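Local coordinates for protein L-lysine 6-monooxygenase involved in desferrioxamine biosynthesis (Erwinia amylovora CFBP1430, PDB 5O8P) that acts as an FAD-dependent cadaverine monooxygenase, probably using NADPH and dioxygen to N-hydroxylate the diamine during synthesis of the siderophore desferrioxamine, at residues Glu181-Leu184 with Asn185-Lys188; Leu212-Ile215 with Asp216-Tyr220; Ala257-Arg260 with Asp261-Ala265; Ala163-Pro166 with Ala167-Pro171. One frame throughout, in Å; residues are numbered along the deposited sequence.

Contact 1: residues Glu181-Leu184 with Asn185-Lys188; sequences EYLL and NKEK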
# COMPACT_ATOMS: atom_id res chain seq x y z
N GLU B 181 5.84 -9.37 -31.13
CA GLU B 181 6.21 -8.39 -32.14
C GLU B 181 5.51 -7.04 -31.92
O GLU B 181 5.39 -6.23 -32.86
CB GLU B 181 5.80 -8.95 -33.50
CG GLU B 181 6.25 -10.37 -33.81
CD GLU B 181 5.63 -10.88 -35.11
OE1 GLU B 181 5.99 -10.37 -36.21
OE2 GLU B 181 4.74 -11.77 -35.05
N TYR B 182 5.02 -6.78 -30.70
CA TYR B 182 4.16 -5.63 -30.44
C TYR B 182 4.89 -4.30 -30.61
O TYR B 182 4.44 -3.45 -31.36
CB TYR B 182 3.53 -5.69 -29.04
CG TYR B 182 2.89 -4.38 -28.60
CD1 TYR B 182 1.74 -3.90 -29.25
CD2 TYR B 182 3.43 -3.63 -27.56
CE1 TYR B 182 1.17 -2.69 -28.87
CE2 TYR B 182 2.84 -2.43 -27.16
CZ TYR B 182 1.71 -1.97 -27.81
OH TYR B 182 1.12 -0.77 -27.45
N LEU B 183 6.00 -4.12 -29.92
CA LEU B 183 6.68 -2.83 -29.97
C LEU B 183 7.08 -2.41 -31.38
O LEU B 183 6.99 -1.23 -31.68
CB LEU B 183 7.90 -2.78 -29.04
CG LEU B 183 7.67 -2.30 -27.59
CD1 LEU B 183 9.03 -1.94 -27.00
CD2 LEU B 183 6.71 -1.12 -27.45
N LEU B 184 7.44 -3.35 -32.23
CA LEU B 184 7.79 -3.06 -33.63
C LEU B 184 6.58 -2.58 -34.45
O LEU B 184 6.73 -1.74 -35.33
CB LEU B 184 8.36 -4.28 -34.35
CG LEU B 184 9.47 -5.15 -33.74
CD1 LEU B 184 9.77 -6.32 -34.69
CD2 LEU B 184 10.73 -4.35 -33.40
N ASN B 185 5.40 -3.13 -34.15
CA ASN B 185 4.17 -2.81 -34.89
C ASN B 185 3.24 -1.79 -34.20
O ASN B 185 2.15 -1.53 -34.69
CB ASN B 185 3.41 -4.10 -35.16
CG ASN B 185 4.15 -5.03 -36.09
OD1 ASN B 185 3.89 -5.07 -37.30
ND2 ASN B 185 5.10 -5.77 -35.55
N LYS B 186 3.67 -1.22 -33.08
CA LYS B 186 2.80 -0.36 -32.28
C LYS B 186 2.39 0.89 -33.05
O LYS B 186 1.20 1.24 -33.10
CB LYS B 186 3.50 0.06 -30.99
CG LYS B 186 2.63 0.91 -30.08
CD LYS B 186 3.39 1.32 -28.84
CE LYS B 186 2.65 2.42 -28.12
NZ LYS B 186 3.45 2.81 -26.94
N GLU B 187 3.38 1.55 -33.64
CA GLU B 187 3.14 2.76 -34.40
C GLU B 187 2.13 2.49 -35.54
O GLU B 187 1.26 3.31 -35.80
CB GLU B 187 4.46 3.31 -34.93
CG GLU B 187 4.35 4.75 -35.43
CD GLU B 187 5.32 5.09 -36.54
OE1 GLU B 187 6.50 4.68 -36.47
OE2 GLU B 187 4.89 5.78 -37.49
N LYS B 188 2.24 1.32 -36.17
CA LYS B 188 1.33 0.92 -37.26
C LYS B 188 -0.06 0.56 -36.76
O LYS B 188 -1.05 0.80 -37.45
CB LYS B 188 1.97 -0.24 -38.05
CG LYS B 188 1.16 -0.81 -39.21
CD LYS B 188 0.51 -2.13 -38.83
CE LYS B 188 0.16 -2.98 -40.05
NZ LYS B 188 -0.08 -4.39 -39.62
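K186 passes over one face of the Y182 ring, four residues before it, in the first turn of helix 182-190. The lysine starts with CB 4.1 Å above the plane of the Y182 ring, displaced toward the rim rather than centred. One carbon further, CG comes within 3.8 Å of CZ of Y182, so the chain drifts toward the phenol end. CD then passes the hydroxyl, 3.4 Å from Y182 OH, and CE keeps close to the same oxygen. With CG anti to the backbone N (chi1 -177°) and the rest of the chain extended, the lysine runs out straight and crosses the tyrosine obliquely instead of folding back over it. NZ ends in a salt bridge to D210, the carboxylate that also hydrogen-bonds Y182 OH. That shared acceptor ties both polar ends together and would probably stabilise the lysine's positive charge.

On another side of the turn, the amide of N185 bends back to the backbone. Its ND2 donates to E181 O over 2.7 Å, at an N-H...O angle of 158°, and the oxygen lies close to the plane of the amide. N185 N adds weak bonds to E181 O and to Y182 O; the side-chain bond adds to a weakly bonded helix start.

The tyrosine also packs on I207 and L211 of helix 202-213 and, with L183, on L52 in a loop. L183 is joined by a backbone hydrogen bond to G49. Helix 182-190 thereby packs against helix 202-213 and also meets the loop at G49 and L52.

Contact 2: residues Leu212-Ile215 with Asp216-Tyr220; sequences LTDI and DRFGY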
# COMPACT_ATOMS: atom_id res chain seq x y z
N LEU B 212 -4.48 1.83 -24.22
CA LEU B 212 -5.50 2.63 -23.52
C LEU B 212 -4.98 4.01 -23.11
O LEU B 212 -5.71 4.99 -23.15
CB LEU B 212 -6.03 1.89 -22.28
CG LEU B 212 -7.16 2.56 -21.48
CD1 LEU B 212 -8.36 2.86 -22.36
CD2 LEU B 212 -7.57 1.68 -20.31
N THR B 213 -3.70 4.06 -22.74
CA THR B 213 -3.02 5.31 -22.43
C THR B 213 -3.16 6.35 -23.54
O THR B 213 -3.37 7.52 -23.25
CB THR B 213 -1.53 5.03 -22.14
OG1 THR B 213 -1.43 4.22 -20.95
CG2 THR B 213 -0.73 6.31 -21.95
N ASP B 214 -3.08 5.93 -24.80
CA ASP B 214 -3.16 6.86 -25.93
C ASP B 214 -4.49 6.80 -26.70
O ASP B 214 -4.56 7.25 -27.85
CB ASP B 214 -2.00 6.58 -26.89
CG ASP B 214 -0.64 6.65 -26.22
OD1 ASP B 214 -0.45 7.44 -25.27
OD2 ASP B 214 0.26 5.90 -26.66
N ILE B 215 -5.56 6.31 -26.07
CA ILE B 215 -6.84 6.20 -26.77
C ILE B 215 -7.40 7.59 -27.10
O ILE B 215 -7.96 7.77 -28.15
CB ILE B 215 -7.86 5.32 -26.00
CG1 ILE B 215 -9.00 4.89 -26.91
CG2 ILE B 215 -8.40 6.01 -24.76
CD1 ILE B 215 -9.94 3.88 -26.25
N ASP B 216 -7.21 8.54 -26.19
CA ASP B 216 -7.47 9.98 -26.41
C ASP B 216 -6.72 10.62 -27.57
O ASP B 216 -7.21 11.53 -28.22
CB ASP B 216 -6.88 10.77 -25.21
CG ASP B 216 -7.80 10.88 -24.05
OD1 ASP B 216 -8.99 10.48 -24.13
OD2 ASP B 216 -7.34 11.42 -23.03
N ARG B 217 -5.47 10.20 -27.72
CA ARG B 217 -4.52 10.84 -28.62
C ARG B 217 -4.70 10.40 -30.07
O ARG B 217 -4.58 11.23 -30.97
CB ARG B 217 -3.09 10.55 -28.14
CG ARG B 217 -2.00 11.26 -28.93
CD ARG B 217 -0.84 11.78 -28.08
NE ARG B 217 0.21 10.79 -27.80
CZ ARG B 217 1.22 10.46 -28.61
NH1 ARG B 217 1.35 11.01 -29.82
NH2 ARG B 217 2.10 9.56 -28.21
N PHE B 218 -4.97 9.12 -30.29
CA PHE B 218 -5.28 8.60 -31.63
C PHE B 218 -6.77 8.29 -31.69
O PHE B 218 -7.49 8.43 -30.71
CB PHE B 218 -4.47 7.34 -31.92
CG PHE B 218 -2.99 7.53 -31.75
CD1 PHE B 218 -2.40 7.40 -30.51
CD2 PHE B 218 -2.19 7.80 -32.84
CE1 PHE B 218 -1.03 7.56 -30.34
CE2 PHE B 218 -0.81 7.97 -32.69
CZ PHE B 218 -0.24 7.84 -31.43
N GLY B 219 -7.25 7.88 -32.85
CA GLY B 219 -8.68 7.63 -33.00
C GLY B 219 -9.25 6.47 -32.21
O GLY B 219 -10.41 6.52 -31.80
N TYR B 220 -8.43 5.46 -31.92
CA TYR B 220 -8.89 4.07 -32.04
C TYR B 220 -9.94 3.59 -31.07
O TYR B 220 -10.05 4.09 -29.95
CB TYR B 220 -7.73 3.04 -32.10
CG TYR B 220 -6.63 3.21 -31.08
CD1 TYR B 220 -6.77 2.72 -29.78
CD2 TYR B 220 -5.44 3.84 -31.43
CE1 TYR B 220 -5.75 2.88 -28.86
CE2 TYR B 220 -4.42 3.99 -30.51
CZ TYR B 220 -4.57 3.51 -29.23
OH TYR B 220 -3.54 3.69 -28.34
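The carbonyl oxygen of D214 is gripped by two backbone N-H groups, those of R217 and F218. The result is a turn closed by a bond from F218 N to D214 O, after the end of helix 202-213, in the loop that leads to strand 221-225 of what is probably a Rossmann-type nucleotide-binding fold. The bond from F218 N is 3.1 Å long and nearly straight at 170°; the one from R217 N is weak.

F218 brings its ring to the same oxygen. D214 O lies in the ring plane at its edge, 3.4 Å from CD1 of F218, while CE1 of that ring touches CB of D214. The same CE1 also sits over the centre of the R217 guanidinium, on one of its faces. D214 OD1 and R217 NE carry opposite charges but stand 4.2 Å apart, beyond a salt bridge; the carboxylate is bonded through OD2 to Q190 instead.

Y220 ends the loop, its ring turned back toward D214 and I215. Its chi1 of 47° puts CG between the backbone N and the carbonyl carbon, which places OH 3.6 Å from D214 CB. That hydroxyl is held by L211 O, in the last turns of the helix, and by Q190. On the outer side, D216 forms a salt bridge with K289 of helix 276-290, and R217 packs against R217 of the second subunit.

I215 fills the inner side with its CG1 branch, which lies 4.2 Å from CD1 of the Y220 ring and also rests against Y220 O.

Contact 3: residues Ala257-Arg260 with Asp261-Ala265; sequences AAKR and DELNA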
# COMPACT_ATOMS: atom_id res chain seq x y z
N ALA B 257 -0.48 -39.20 -14.30
CA ALA B 257 -0.34 -38.37 -15.52
C ALA B 257 -1.60 -37.60 -15.92
O ALA B 257 -1.53 -36.42 -16.23
CB ALA B 257 0.13 -39.24 -16.69
N ALA B 258 -2.76 -38.27 -15.90
CA ALA B 258 -4.05 -37.65 -16.22
C ALA B 258 -4.44 -36.54 -15.24
O ALA B 258 -4.98 -35.51 -15.64
CB ALA B 258 -5.14 -38.71 -16.28
N LYS B 259 -4.14 -36.76 -13.95
CA LYS B 259 -4.42 -35.78 -12.90
C LYS B 259 -3.60 -34.50 -13.06
O LYS B 259 -4.12 -33.39 -12.87
CB LYS B 259 -4.17 -36.38 -11.50
CG LYS B 259 -4.74 -35.56 -10.34
CD LYS B 259 -6.23 -35.28 -10.50
CE LYS B 259 -6.82 -34.61 -9.29
NZ LYS B 259 -8.14 -34.00 -9.61
N ARG B 260 -2.33 -34.65 -13.39
CA ARG B 260 -1.44 -33.51 -13.57
C ARG B 260 -1.90 -32.58 -14.69
O ARG B 260 -1.82 -31.36 -14.55
CB ARG B 260 -0.03 -33.95 -13.92
CG ARG B 260 0.66 -34.87 -12.92
CD ARG B 260 2.17 -34.63 -12.93
NE ARG B 260 3.03 -35.81 -13.09
CZ ARG B 260 3.19 -36.50 -14.23
NH1 ARG B 260 2.54 -36.17 -15.36
NH2 ARG B 260 4.01 -37.54 -14.23
N ASP B 261 -2.36 -33.16 -15.80
CA ASP B 261 -2.83 -32.37 -16.95
C ASP B 261 -4.11 -31.61 -16.64
O ASP B 261 -4.24 -30.47 -17.07
CB ASP B 261 -3.00 -33.24 -18.21
CG ASP B 261 -1.65 -33.72 -18.77
OD1 ASP B 261 -0.60 -33.04 -18.64
OD2 ASP B 261 -1.65 -34.82 -19.38
N GLU B 262 -5.02 -32.24 -15.90
CA GLU B 262 -6.22 -31.54 -15.42
C GLU B 262 -5.88 -30.43 -14.41
O GLU B 262 -6.55 -29.39 -14.40
CB GLU B 262 -7.28 -32.52 -14.85
CG GLU B 262 -8.04 -32.00 -13.64
CD GLU B 262 -9.01 -33.00 -13.04
OE1 GLU B 262 -9.10 -34.17 -13.49
OE2 GLU B 262 -9.68 -32.57 -12.08
N LEU B 263 -4.87 -30.65 -13.57
CA LEU B 263 -4.37 -29.60 -12.67
C LEU B 263 -3.80 -28.39 -13.42
O LEU B 263 -4.00 -27.27 -13.02
CB LEU B 263 -3.32 -30.12 -11.68
CG LEU B 263 -3.84 -30.51 -10.29
CD1 LEU B 263 -4.33 -29.27 -9.55
CD2 LEU B 263 -4.94 -31.56 -10.34
N ASN B 264 -3.06 -28.63 -14.50
CA ASN B 264 -2.41 -27.53 -15.24
C ASN B 264 -3.40 -26.61 -15.99
O ASN B 264 -3.13 -25.43 -16.15
CB ASN B 264 -1.30 -28.06 -16.16
CG ASN B 264 -0.04 -28.46 -15.37
OD1 ASN B 264 0.30 -27.86 -14.33
ND2 ASN B 264 0.65 -29.49 -15.86
N ALA B 265 -4.54 -27.16 -16.42
CA ALA B 265 -5.64 -26.38 -16.97
C ALA B 265 -6.51 -25.64 -15.94
O ALA B 265 -7.07 -24.59 -16.26
CB ALA B 265 -6.50 -27.22 -17.91
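K259 and L263, one turn apart on helix 257-266, meet where this alpha helix changes from its packed side to its more open one. The packed side carries R260, L263 and N264, all three resting on F252 of helix 246-253. Here the backbone is regularly bonded. L263 N donates to K259 O over 2.9 Å at 156°, and N264 N donates to R260 O over 3.0 Å. The N264 side chain lies back along R260 O. Its ND2 has a weak bond to L386 O, and the N264 carbonyl accepts from the hydroxyl of Y271, a residue that has been seen to bind NADP+. This side of the helix probably lies near the NADP+ site.

D261 is anchored as well, by a salt bridge from OD1 to R364, while R260 NH1 makes a weak bond to H387 O in helix 386-389. The backbone bond from D261 N back to A257 O, at the start of the helix, is weak at 3.4 Å.

Opposed to this is the exposed part, formed by A257, A258 and E262. K259 is the side chain that links the two zones. Its chain bends at chi2 (55°), which brings CG, CD and CE past CD2 of L263, with CE 3.7 Å from CD2 of that leucine. E324 of the third subunit packs on both residues.

Beyond the leucine the lysine chain runs straight on to E262, three residues along, and NZ reaches OE2 of E262 at 3.2 Å, a weak hydrogen bond within a salt bridge.

Contact 4: residues Ala163-Pro166 with Ala167-Pro171; sequences AWSP and ACSQP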
# COMPACT_ATOMS: atom_id res chain seq x y z
N ALA B 163 6.38 -18.66 -29.92
CA ALA B 163 5.13 -17.90 -30.00
C ALA B 163 4.05 -18.78 -30.63
O ALA B 163 4.34 -19.56 -31.54
CB ALA B 163 5.32 -16.65 -30.82
N TRP B 164 2.82 -18.65 -30.13
CA TRP B 164 1.70 -19.46 -30.57
C TRP B 164 0.48 -18.60 -30.84
O TRP B 164 0.14 -17.74 -30.03
CB TRP B 164 1.35 -20.47 -29.49
CG TRP B 164 0.21 -21.38 -29.86
CD1 TRP B 164 0.28 -22.56 -30.54
CD2 TRP B 164 -1.17 -21.17 -29.56
NE1 TRP B 164 -0.97 -23.10 -30.67
CE2 TRP B 164 -1.88 -22.27 -30.08
CE3 TRP B 164 -1.88 -20.15 -28.90
CZ2 TRP B 164 -3.27 -22.39 -29.97
CZ3 TRP B 164 -3.27 -20.27 -28.78
CH2 TRP B 164 -3.95 -21.39 -29.32
N SER B 165 -0.18 -18.87 -31.97
CA SER B 165 -1.46 -18.27 -32.33
C SER B 165 -2.45 -19.39 -32.66
O SER B 165 -2.02 -20.46 -33.09
CB SER B 165 -1.30 -17.34 -33.52
OG SER B 165 -0.28 -16.39 -33.29
N PRO B 166 -3.78 -19.15 -32.50
CA PRO B 166 -4.77 -20.19 -32.79
C PRO B 166 -4.66 -20.75 -34.20
O PRO B 166 -4.25 -20.02 -35.11
CB PRO B 166 -6.11 -19.46 -32.60
CG PRO B 166 -5.81 -18.35 -31.67
CD PRO B 166 -4.43 -17.91 -32.03
N ALA B 167 -5.03 -22.01 -34.38
CA ALA B 167 -4.90 -22.70 -35.67
C ALA B 167 -5.57 -21.96 -36.83
O ALA B 167 -5.03 -21.91 -37.94
CB ALA B 167 -5.43 -24.13 -35.57
N CYS B 168 -6.75 -21.38 -36.57
CA CYS B 168 -7.51 -20.65 -37.59
C CYS B 168 -6.88 -19.32 -38.05
O CYS B 168 -7.28 -18.78 -39.08
CB CYS B 168 -8.93 -20.40 -37.08
SG CYS B 168 -9.02 -19.23 -35.72
N SER B 169 -5.92 -18.78 -37.29
CA SER B 169 -5.24 -17.53 -37.65
C SER B 169 -4.06 -17.67 -38.64
O SER B 169 -3.61 -16.65 -39.18
CB SER B 169 -4.77 -16.82 -36.36
OG SER B 169 -3.64 -17.45 -35.77
N GLN B 170 -3.59 -18.89 -38.91
CA GLN B 170 -2.37 -19.10 -39.72
C GLN B 170 -2.38 -18.41 -41.09
O GLN B 170 -1.35 -17.89 -41.52
CB GLN B 170 -2.04 -20.61 -39.87
CG GLN B 170 -0.83 -20.98 -40.75
CD GLN B 170 -1.15 -21.13 -42.24
OE1 GLN B 170 -1.89 -22.02 -42.66
NE2 GLN B 170 -0.57 -20.25 -43.05
N PRO B 171 -3.55 -18.38 -41.76
CA PRO B 171 -3.58 -17.66 -43.04
C PRO B 171 -3.45 -16.13 -42.98
O PRO B 171 -3.38 -15.50 -44.03
CB PRO B 171 -4.95 -18.05 -43.63
CG PRO B 171 -5.33 -19.31 -42.92
CD PRO B 171 -4.79 -19.14 -41.54
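The flat carbonyl group of P166 receives two bonds from S169, and they arrive differently. S169 OG comes in the carbonyl plane, on a lone pair, at 2.7 Å. S169 N stands above that plane, 51° out of it, and donates over 3.0 Å. One oxygen thus takes both the side chain and the backbone of the same serine. The chi1 of 74° holds OG between the backbone N and the carbonyl carbon, turned back toward P166 O. The hydroxyl also lies against CB of S165, 3.2 Å away.

Before the turn, the W164 ring carries the P166 nitrogen over one face, 3.8 Å above the plane and toward the rim. CB of the proline packs loosely on SG of C168, 4.3 Å away.

S165, P166 and S169 all pack on M338 of strand 335-338, whereas P166 and C168 rest on L305, a residue that has been seen to bind NADP+. The whole is a 3-10 turn opened by the P166 carbonyl, in the loop between strands 162-163 and 177-178, beside the NADP+ site.

Along the chain the order is contact 4, contact 1, contact 2, contact 3, one after another with none nested. Contact 4 lies in the loop leading into strand 177-178, an outer strand of the five-stranded parallel sheet. Contact 1 follows on helix 182-190, and contact 2 ends helix 202-213 before strand 221-225 of the same sheet. Contacts 1 and 2 have centres about 15 Å apart; contact 1 packs on helix 202-213, whose end forms part of contact 2. Contact 3, on helix 257-266, is remote: about 36 Å between centres from contact 1, and 24 Å from contact 4. Contacts 3 and 4 both lie near residues seen to bind NADP+, and so probably flank that site.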